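Local coordinates for DUF1460 domain-containing protein (Legionella pneumophila subsp. pneumophila, PDB 2IM9) that is of unknown function but may hydrolyse amide bonds, perhaps in cell-wall peptidoglycan, like N-acetylmuramoyl-L-alanine amidases, at residues 31-36 and 89-94; 150-155 and 314-319; 245-250 and 310-315. All blocks are in the same frame, centred on the assembly; numbering follows the deposited sequence. Where two conformers were deposited one is given.

How the interactions relate
From the N terminus, helix 27-45 is met first by the loop that leads into helix 95-107; interaction 1 thereby closes a section of chain that holds helix 53-63 and loops but no strand, before the other two begin. Interaction 2 starts at the short strand 151-153 and closes its loop near the C terminus, on strand 311-317. Interaction 3 starts later, at strand 246-254, and ends on the same strand, sharing Ile314 and Gln315, so its loop falls within the span of interaction 2. These two contacts touch through Asp153 and Asn313 and join three strands of one antiparallel sheet. Interaction 1 lies apart, its centre about 26 Å from that of interaction 2.

Interaction 1: residues 31-36 and 89-94; sequences EEQANS and RVDGFD
Ala34 and Val90 form the apolar part of this contact, where one side of helix 27-45 rests on an irregular loop. Ala34 CB approaches Val90 CG1 at 4.2 Å, while the other branch, Val90 CG2, comes up against the helix backbone, 4.1 Å from Ala34 CA. The same methyl of Ala34 also sits over the loop backbone, with its CB 4.0 Å from Arg89 CA.

Polar contact between the two segments is indirect. Gln33 swings its CG trans to the backbone N (chi1 167°) and runs out extended, taking its amide across Val90 to the loop. There a water donates to Gln33 OE1 at 2.7 Å and accepts from Val90 N at 2.9 Å, linking the side chain to a loop N-H. Gln33 OE1 also meets the flank of Asp91, 3.7 Å from its CB, with the amide and carboxylate planes turned 57° apart.

Helix 27-45 thus packs beside the loop that precedes helix 95-107. Asp94 is the N-cap of that second helix, accepting from Thr97 N. Helix 95-107 is followed in the chain by an antiparallel sheet, an order consistent with the papain-like fold of clan CA, in which the first helix of the core packs on such a sheet.

The charged interactions lie within the loop itself. Arg89 holds the Asp91 carboxylate side-on with two nitrogens: NE meets OD1 at 2.7 Å in a nearly straight bond (174°), and NH2 meets OD2 at 3.0 Å on its syn lone pair. The carboxylate carbon lies in the guanidinium plane, and the two bonds to separate oxygens limit the rotation of the carboxylate. Arg89 NH1 continues to Ser73 O, and nearby Glu31 makes a salt bridge to Arg87.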
loop_
_atom_site.group_PDB
_atom_site.type_symbol
_atom_site.label_atom_id
_atom_site.label_comp_id
_atom_site.label_asym_id
_atom_site.label_seq_id
_atom_site.Cartn_x
_atom_site.Cartn_y
_atom_site.Cartn_z
ATOM N N GLU A 31 2.035 9.434 17.875
ATOM C CA GLU A 31 3.312 9.673 17.204
ATOM C C GLU A 31 4.488 9.621 18.173
ATOM O O GLU A 31 5.573 9.135 17.814
ATOM C CB GLU A 31 3.284 11.013 16.482
ATOM C CG GLU A 31 2.341 11.049 15.272
ATOM C CD GLU A 31 2.371 12.391 14.570
ATOM O OE1 GLU A 31 3.066 13.313 15.067
ATOM O OE2 GLU A 31 1.689 12.552 13.532
ATOM N N GLU A 32 4.279 10.114 19.393
ATOM C CA GLU A 32 5.352 10.117 20.396
ATOM C C GLU A 32 5.736 8.710 20.773
ATOM O O GLU A 32 6.931 8.408 20.922
ATOM C CB GLU A 32 4.971 10.908 21.658
ATOM C CG GLU A 32 5.045 12.409 21.472
ATOM N N GLN A 33 4.733 7.845 20.924
ATOM C CA GLN A 33 4.976 6.418 21.178
ATOM C C GLN A 33 5.777 5.808 20.032
ATOM O O GLN A 33 6.725 5.032 20.258
ATOM C CB GLN A 33 3.650 5.653 21.337
ATOM C CG GLN A 33 3.807 4.117 21.281
ATOM C CD GLN A 33 2.476 3.342 21.180
ATOM O OE1 GLN A 33 1.698 3.488 20.225
ATOM N NE2 GLN A 33 2.222 2.500 22.180
ATOM N N ALA A 34 5.385 6.140 18.801
ATOM C CA ALA A 34 6.099 5.637 17.618
ATOM C C ALA A 34 7.539 6.129 17.562
ATOM O O ALA A 34 8.431 5.370 17.175
ATOM C CB ALA A 34 5.364 6.025 16.340
ATOM N N ASN A 35 7.772 7.402 17.906
ATOM C CA ASN A 35 9.144 7.932 17.956
ATOM C C ASN A 35 10.034 7.096 18.877
ATOM O O ASN A 35 11.158 6.749 18.513
ATOM C CB ASN A 35 9.149 9.403 18.400
ATOM C CG ASN A 35 8.526 10.321 17.377
ATOM O OD1 ASN A 35 8.427 9.981 16.198
ATOM N ND2 ASN A 35 8.092 11.509 17.826
ATOM N N SER A 36 9.519 6.748 20.055
ATOM C CA SER A 36 10.277 5.952 21.011
ATOM C C SER A 36 10.565 4.551 20.453
ATOM O O SER A 36 11.711 4.112 20.471
ATOM C CB SER A 36 9.553 5.917 22.374
ATOM O OG SER A 36 10.309 5.195 23.324
ATOM N N ARG A 89 2.498 5.535 13.005
ATOM C CA ARG A 89 2.160 4.899 14.277
ATOM C C ARG A 89 2.632 3.462 14.290
ATOM O O ARG A 89 2.906 2.879 13.230
ATOM C CB ARG A 89 0.643 4.959 14.512
ATOM C CG ARG A 89 -0.169 4.137 13.518
ATOM C CD ARG A 89 -1.614 4.578 13.478
ATOM N NE ARG A 89 -2.287 4.421 14.788
ATOM C CZ ARG A 89 -3.538 4.815 15.047
ATOM N NH1 ARG A 89 -4.271 5.409 14.116
ATOM N NH2 ARG A 89 -4.060 4.633 16.272
ATOM N N VAL A 90 2.712 2.876 15.484
ATOM C CA VAL A 90 3.130 1.466 15.590
ATOM C C VAL A 90 2.084 0.592 16.266
ATOM O O VAL A 90 2.342 -0.589 16.524
ATOM C CB VAL A 90 4.467 1.330 16.342
ATOM C CG1 VAL A 90 5.604 1.959 15.517
ATOM C CG2 VAL A 90 4.371 1.973 17.738
ATOM N N ASP A 91 0.926 1.166 16.562
ATOM C CA ASP A 91 -0.132 0.482 17.321
ATOM C C ASP A 91 -1.255 -0.076 16.429
ATOM O O ASP A 91 -2.174 -0.731 16.914
ATOM C CB ASP A 91 -0.734 1.432 18.365
ATOM C CG ASP A 91 -1.487 2.587 17.730
ATOM O OD1 ASP A 91 -0.991 3.126 16.721
ATOM O OD2 ASP A 91 -2.578 2.952 18.216
ATOM N N GLY A 92 -1.188 0.192 15.127
ATOM C CA GLY A 92 -2.250 -0.247 14.216
ATOM C C GLY A 92 -1.866 0.067 12.784
ATOM O O GLY A 92 -1.095 0.999 12.555
ATOM N N PHE A 93 -2.396 -0.714 11.846
ATOM C CA PHE A 93 -2.142 -0.547 10.415
ATOM C C PHE A 93 -3.358 -0.886 9.581
ATOM O O PHE A 93 -4.171 -1.725 9.987
ATOM C CB PHE A 93 -1.044 -1.513 9.961
ATOM C CG PHE A 93 0.296 -1.249 10.583
ATOM C CD1 PHE A 93 1.101 -0.215 10.120
ATOM C CD2 PHE A 93 0.751 -2.047 11.639
ATOM C CE1 PHE A 93 2.352 0.041 10.707
ATOM C CE2 PHE A 93 1.991 -1.815 12.220
ATOM C CZ PHE A 93 2.801 -0.762 11.744
ATOM N N ASP A 94 -3.458 -0.286 8.391
ATOM C CA ASP A 94 -4.302 -0.867 7.353
ATOM C C ASP A 94 -3.387 -1.424 6.254
ATOM O O ASP A 94 -2.161 -1.394 6.406
ATOM C CB ASP A 94 -5.351 0.117 6.843
ATOM C CG ASP A 94 -4.760 1.315 6.158
ATOM O OD1 ASP A 94 -3.829 1.155 5.335
ATOM O OD2 ASP A 94 -5.275 2.436 6.406
HETATM O O HOH W 1 2.296 4.571 17.831
#

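Interaction 2: residues 150-155 and 314-319; sequences LLKDIT and IQVVLP
Thr155 OG1 is held from two directions: it accepts the N-H of Ile314 at 2.9 Å in an almost straight bond (176°) and donates to Asp153 OD1 at 2.7 Å. With OG1 trans to its own carbonyl carbon (chi1 -50°), the hydroxyl is placed between the two segments. Asp153 OD1 also takes Thr155 N at 2.9 Å, closing an Asx turn just after the strand; its other oxygen, OD2, accepts from Asn313.

Before the turn, strand 151-153 pairs antiparallel with strand 314-317. Lys152 and Val316 are the hydrogen-bonded pair, and Ile154 N to Ile314 O and Leu318 N to Leu150 O extend the pairing at either end. On the face of Lys152, Ile154 crosses Val316 at about a right angle, CD1 to CG1 at 3.7 Å. The lysine chain bends at chi3 (61°), bringing CE to 3.7 Å from Leu318 CD2. On the other face, Leu151 leans on Val317 and meets Trp141 of helix 137-147, while Val317 touches Leu103 of helix 95-107. Short strand 151-153 thus adds to strand 311-317 of an antiparallel sheet packed against helices, consistent with a papain-like fold.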
loop_
_atom_site.group_PDB
_atom_site.type_symbol
_atom_site.label_atom_id
_atom_site.label_comp_id
_atom_site.label_asym_id
_atom_site.label_seq_id
_atom_site.Cartn_x
_atom_site.Cartn_y
_atom_site.Cartn_z
ATOM N N LEU A 150 11.968 4.110 -6.382
ATOM C CA LEU A 150 11.788 3.220 -5.237
ATOM C C LEU A 150 11.342 1.818 -5.658
ATOM O O LEU A 150 11.872 0.803 -5.139
ATOM C CB LEU A 150 10.797 3.814 -4.230
ATOM C CG LEU A 150 10.478 2.913 -3.031
ATOM C CD1 LEU A 150 11.746 2.545 -2.267
ATOM C CD2 LEU A 150 9.470 3.596 -2.087
ATOM N N LEU A 151 10.375 1.767 -6.574
ATOM C CA LEU A 151 9.776 0.499 -7.004
ATOM C C LEU A 151 10.012 0.214 -8.479
ATOM O O LEU A 151 10.154 1.141 -9.299
ATOM C CB LEU A 151 8.258 0.512 -6.755
ATOM C CG LEU A 151 7.794 0.799 -5.320
ATOM C CD1 LEU A 151 6.282 1.003 -5.283
ATOM C CD2 LEU A 151 8.231 -0.321 -4.373
ATOM N N LYS A 152 10.026 -1.077 -8.810
ATOM C CA LYS A 152 10.007 -1.536 -10.194
ATOM C C LYS A 152 8.954 -2.618 -10.336
ATOM O O LYS A 152 8.952 -3.558 -9.562
ATOM C CB LYS A 152 11.368 -2.135 -10.556
ATOM C CG LYS A 152 11.485 -2.613 -12.007
ATOM C CD LYS A 152 12.933 -3.002 -12.349
ATOM C CE LYS A 152 13.448 -4.144 -11.475
ATOM N NZ LYS A 152 14.699 -4.766 -12.026
ATOM N N ASP A 153 8.099 -2.498 -11.346
ATOM C CA ASP A 153 7.068 -3.498 -11.621
ATOM C C ASP A 153 7.752 -4.631 -12.381
ATOM O O ASP A 153 8.311 -4.412 -13.477
ATOM C CB ASP A 153 5.942 -2.859 -12.449
ATOM C CG ASP A 153 4.718 -3.761 -12.615
ATOM O OD1 ASP A 153 4.900 -4.989 -12.779
ATOM O OD2 ASP A 153 3.576 -3.236 -12.621
ATOM N N ILE A 154 7.736 -5.823 -11.799
ATOM C CA ILE A 154 8.337 -6.995 -12.438
ATOM C C ILE A 154 7.321 -8.060 -12.865
ATOM O O ILE A 154 7.707 -9.176 -13.233
ATOM C CB ILE A 154 9.436 -7.619 -11.561
ATOM C CG1 ILE A 154 8.870 -8.180 -10.251
ATOM C CG2 ILE A 154 10.535 -6.582 -11.285
ATOM C CD1 ILE A 154 9.706 -9.321 -9.709
ATOM N N THR A 155 6.035 -7.703 -12.853
ATOM C CA THR A 155 4.953 -8.645 -13.175
ATOM C C THR A 155 5.199 -9.424 -14.467
ATOM O O THR A 155 5.085 -10.662 -14.487
ATOM C CB THR A 155 3.597 -7.912 -13.236
ATOM O OG1 THR A 155 3.445 -7.113 -12.044
ATOM C CG2 THR A 155 2.439 -8.903 -13.352
ATOM N N ILE A 314 3.193 -7.564 -9.160
ATOM C CA ILE A 314 4.394 -7.755 -8.335
ATOM C C ILE A 314 5.394 -6.634 -8.602
ATOM O O ILE A 314 5.760 -6.371 -9.747
ATOM C CB ILE A 314 5.087 -9.128 -8.608
ATOM C CG1 ILE A 314 4.100 -10.305 -8.476
ATOM C CG2 ILE A 314 6.256 -9.354 -7.645
ATOM C CD1 ILE A 314 3.375 -10.665 -9.755
ATOM N N GLN A 315 5.837 -5.987 -7.519
ATOM C CA GLN A 315 6.854 -4.941 -7.587
ATOM C C GLN A 315 7.990 -5.273 -6.642
ATOM O O GLN A 315 7.796 -5.953 -5.629
ATOM C CB GLN A 315 6.254 -3.615 -7.167
ATOM C CG GLN A 315 5.299 -3.047 -8.195
ATOM C CD GLN A 315 4.758 -1.737 -7.739
ATOM O OE1 GLN A 315 3.930 -1.686 -6.816
ATOM N NE2 GLN A 315 5.231 -0.654 -8.355
ATOM N N VAL A 316 9.190 -4.810 -6.975
ATOM C CA VAL A 316 10.333 -4.990 -6.080
ATOM C C VAL A 316 10.911 -3.632 -5.728
ATOM O O VAL A 316 10.681 -2.652 -6.431
ATOM C CB VAL A 316 11.440 -5.876 -6.675
ATOM C CG1 VAL A 316 10.927 -7.300 -6.915
ATOM C CG2 VAL A 316 11.968 -5.273 -7.974
ATOM N N VAL A 317 11.611 -3.580 -4.604
ATOM C CA VAL A 317 12.229 -2.353 -4.127
ATOM C C VAL A 317 13.620 -2.291 -4.751
ATOM O O VAL A 317 14.359 -3.273 -4.705
ATOM C CB VAL A 317 12.334 -2.350 -2.590
ATOM C CG1 VAL A 317 13.191 -1.165 -2.078
ATOM C CG2 VAL A 317 10.951 -2.340 -1.966
ATOM N N LEU A 318 13.973 -1.139 -5.308
ATOM C CA LEU A 318 15.236 -1.014 -6.046
ATOM C C LEU A 318 16.461 -0.649 -5.190
ATOM O O LEU A 318 17.544 -1.237 -5.372
ATOM C CB LEU A 318 15.079 -0.009 -7.185
ATOM C CG LEU A 318 14.162 -0.402 -8.335
ATOM C CD1 LEU A 318 13.978 0.793 -9.269
ATOM C CD2 LEU A 318 14.715 -1.625 -9.072
ATOM N N PRO A 319 16.330 0.356 -4.303
ATOM C CA PRO A 319 17.498 0.706 -3.482
ATOM C C PRO A 319 18.083 -0.515 -2.766
ATOM O O PRO A 319 17.340 -1.321 -2.193
ATOM C CB PRO A 319 16.930 1.698 -2.475
ATOM C CG PRO A 319 15.795 2.318 -3.185
ATOM C CD PRO A 319 15.188 1.246 -4.022
#

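Interaction 3: residues 245-250 and 310-315; sequences AVIEII and KGINIQ
Glu248 and Asn313, a hydrogen-bonded antiparallel pair, lie side by side and point the same way, with carboxylate and amide planes only 22° apart. They do not bond to each other; the strongest polar partners of both lie outside the two strands. Glu248 OE1 accepts from Asn142 ND2, and Asn313 ND2 donates to Asp153 OD2 and Pro220 O. A water between the strands lies within bonding distance of Asn313 OD1 (2.7 Å) and Val246 O (3.0 Å), though it probably cannot serve every acceptor around it at once. Next to the amide, Ile250 runs obliquely over Asn313, with its CD1 3.8 Å from the asparagine CB, so an apolar chain shields the base of a buried polar group.

The opposite face is wholly aliphatic. Ile312 puts its CG2 branch trans to the carbonyl carbon (chi1 60°), where it is met from two neighbours: Ile247 CG2 lies 4.1 Å from Ile312 CG2, and Ile249 CD1 folds back to 3.8 Å from the same methyl. Further along, Ala245 CB meets Ile314 CG2 at 3.8 Å.

The strands are joined by reciprocal backbone bonds at Val246-Gln315 and Glu248-Asn313. At the far end the register is broken by a classic beta bulge, in which Lys310 and Gly311 both face Ile250. Ile250 N donates to Gly311 O at 2.9 Å, and Lys310 N reaches Ile250 O at 3.0 Å in a nearly linear bond (176°). At the backbone angles of Gly311 a CB would collide with the carbonyl O of Lys310, which accounts for glycine at this place in the bulge.

Helix 296-303 covers the aliphatic face, Leu296 touching Ile247 and Leu300 touching Ile249 and Ile312. Asn142 of helix 137-147 reaches the face of Glu248 and Asn313, while strand 264-275 pairs with strand 246-254 and strand 214-223 with strand 311-317.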
loop_
_atom_site.group_PDB
_atom_site.type_symbol
_atom_site.label_atom_id
_atom_site.label_comp_id
_atom_site.label_asym_id
_atom_site.label_seq_id
_atom_site.Cartn_x
_atom_site.Cartn_y
_atom_site.Cartn_z
ATOM N N ALA A 245 9.057 -8.845 -2.081
ATOM C CA ALA A 245 8.317 -8.122 -3.125
ATOM C C ALA A 245 7.005 -7.563 -2.544
ATOM O O ALA A 245 6.521 -8.024 -1.497
ATOM C CB ALA A 245 8.032 -9.026 -4.316
ATOM N N VAL A 246 6.460 -6.544 -3.205
ATOM C CA VAL A 246 5.149 -6.012 -2.868
ATOM C C VAL A 246 4.142 -6.662 -3.804
ATOM O O VAL A 246 4.327 -6.615 -5.038
ATOM C CB VAL A 246 5.111 -4.467 -3.045
ATOM C CG1 VAL A 246 3.687 -3.948 -2.888
ATOM C CG2 VAL A 246 6.095 -3.782 -2.036
ATOM N N ILE A 247 3.113 -7.292 -3.220
ATOM C CA ILE A 247 2.043 -7.962 -3.994
ATOM C C ILE A 247 0.759 -7.157 -3.886
ATOM O O ILE A 247 0.303 -6.886 -2.770
ATOM C CB ILE A 247 1.744 -9.383 -3.431
ATOM C CG1 ILE A 247 2.983 -10.277 -3.541
ATOM C CG2 ILE A 247 0.570 -10.013 -4.165
ATOM C CD1 ILE A 247 2.832 -11.548 -2.716
ATOM N N GLU A 248 0.207 -6.761 -5.031
ATOM C CA GLU A 248 -1.084 -6.060 -5.089
ATOM C C GLU A 248 -2.168 -6.944 -5.690
ATOM O O GLU A 248 -1.938 -7.663 -6.673
ATOM C CB GLU A 248 -0.955 -4.755 -5.890
ATOM C CG GLU A 248 -0.026 -3.751 -5.227
ATOM C CD GLU A 248 0.394 -2.583 -6.109
ATOM O OE1 GLU A 248 0.043 -2.560 -7.309
ATOM O OE2 GLU A 248 1.067 -1.674 -5.570
ATOM N N ILE A 249 -3.361 -6.867 -5.108
ATOM C CA ILE A 249 -4.465 -7.704 -5.548
ATOM C C ILE A 249 -5.293 -6.915 -6.561
ATOM O O ILE A 249 -5.761 -5.824 -6.236
ATOM C CB ILE A 249 -5.345 -8.149 -4.341
ATOM C CG1 ILE A 249 -4.517 -8.895 -3.274
ATOM C CG2 ILE A 249 -6.558 -8.950 -4.838
ATOM C CD1 ILE A 249 -3.690 -10.078 -3.793
ATOM N N ILE A 250 -5.489 -7.478 -7.761
ATOM C CA ILE A 250 -5.995 -6.721 -8.911
ATOM C C ILE A 250 -7.409 -7.118 -9.306
ATOM O O ILE A 250 -7.707 -8.312 -9.453
ATOM C CB ILE A 250 -5.039 -6.903 -10.142
ATOM C CG1 ILE A 250 -3.579 -6.580 -9.748
ATOM C CG2 ILE A 250 -5.513 -6.058 -11.341
ATOM C CD1 ILE A 250 -3.369 -5.207 -9.094
ATOM N N LYS A 310 -9.005 -10.942 -10.171
ATOM C CA LYS A 310 -8.533 -11.751 -11.309
ATOM C C LYS A 310 -7.041 -12.068 -11.293
ATOM O O LYS A 310 -6.570 -12.846 -12.129
ATOM C CB LYS A 310 -8.882 -11.088 -12.652
ATOM C CG LYS A 310 -10.392 -10.985 -12.945
ATOM C CD LYS A 310 -11.022 -12.359 -13.132
ATOM C CE LYS A 310 -12.538 -12.269 -13.268
ATOM N NZ LYS A 310 -13.131 -13.617 -13.493
ATOM N N GLY A 311 -6.285 -11.438 -10.399
ATOM C CA GLY A 311 -4.856 -11.784 -10.310
ATOM C C GLY A 311 -4.017 -10.853 -9.464
ATOM O O GLY A 311 -4.544 -10.107 -8.624
ATOM N N ILE A 312 -2.704 -10.895 -9.680
ATOM C CA ILE A 312 -1.777 -10.122 -8.836
ATOM C C ILE A 312 -0.719 -9.329 -9.617
ATOM O O ILE A 312 -0.298 -9.738 -10.686
ATOM C CB ILE A 312 -1.037 -11.045 -7.839
ATOM C CG1 ILE A 312 -0.208 -12.121 -8.556
ATOM C CG2 ILE A 312 -2.038 -11.628 -6.832
ATOM C CD1 ILE A 312 0.649 -12.973 -7.588
ATOM N N ASN A 313 -0.289 -8.210 -9.043
ATOM C CA ASN A 313 0.808 -7.399 -9.582
ATOM C C ASN A 313 1.972 -7.531 -8.614
ATOM O O ASN A 313 1.760 -7.617 -7.402
ATOM C CB ASN A 313 0.342 -5.935 -9.742
ATOM C CG ASN A 313 1.469 -4.978 -10.115
ATOM O OD1 ASN A 313 2.248 -4.537 -9.262
ATOM N ND2 ASN A 313 1.536 -4.624 -11.379
ATOM N N ILE A 314 3.193 -7.564 -9.160
ATOM C CA ILE A 314 4.394 -7.755 -8.335
ATOM C C ILE A 314 5.394 -6.634 -8.602
ATOM O O ILE A 314 5.760 -6.371 -9.747
ATOM C CB ILE A 314 5.087 -9.128 -8.608
ATOM C CG1 ILE A 314 4.100 -10.305 -8.476
ATOM C CG2 ILE A 314 6.256 -9.354 -7.645
ATOM C CD1 ILE A 314 3.375 -10.665 -9.755
ATOM N N GLN A 315 5.837 -5.987 -7.519
ATOM C CA GLN A 315 6.854 -4.941 -7.587
ATOM C C GLN A 315 7.990 -5.273 -6.642
ATOM O O GLN A 315 7.796 -5.953 -5.629
ATOM C CB GLN A 315 6.254 -3.615 -7.167
ATOM C CG GLN A 315 5.299 -3.047 -8.195
ATOM C CD GLN A 315 4.758 -1.737 -7.739
ATOM O OE1 GLN A 315 3.930 -1.686 -6.816
ATOM N NE2 GLN A 315 5.231 -0.654 -8.355
HETATM O O HOH W 2 2.742 -4.509 -6.572
#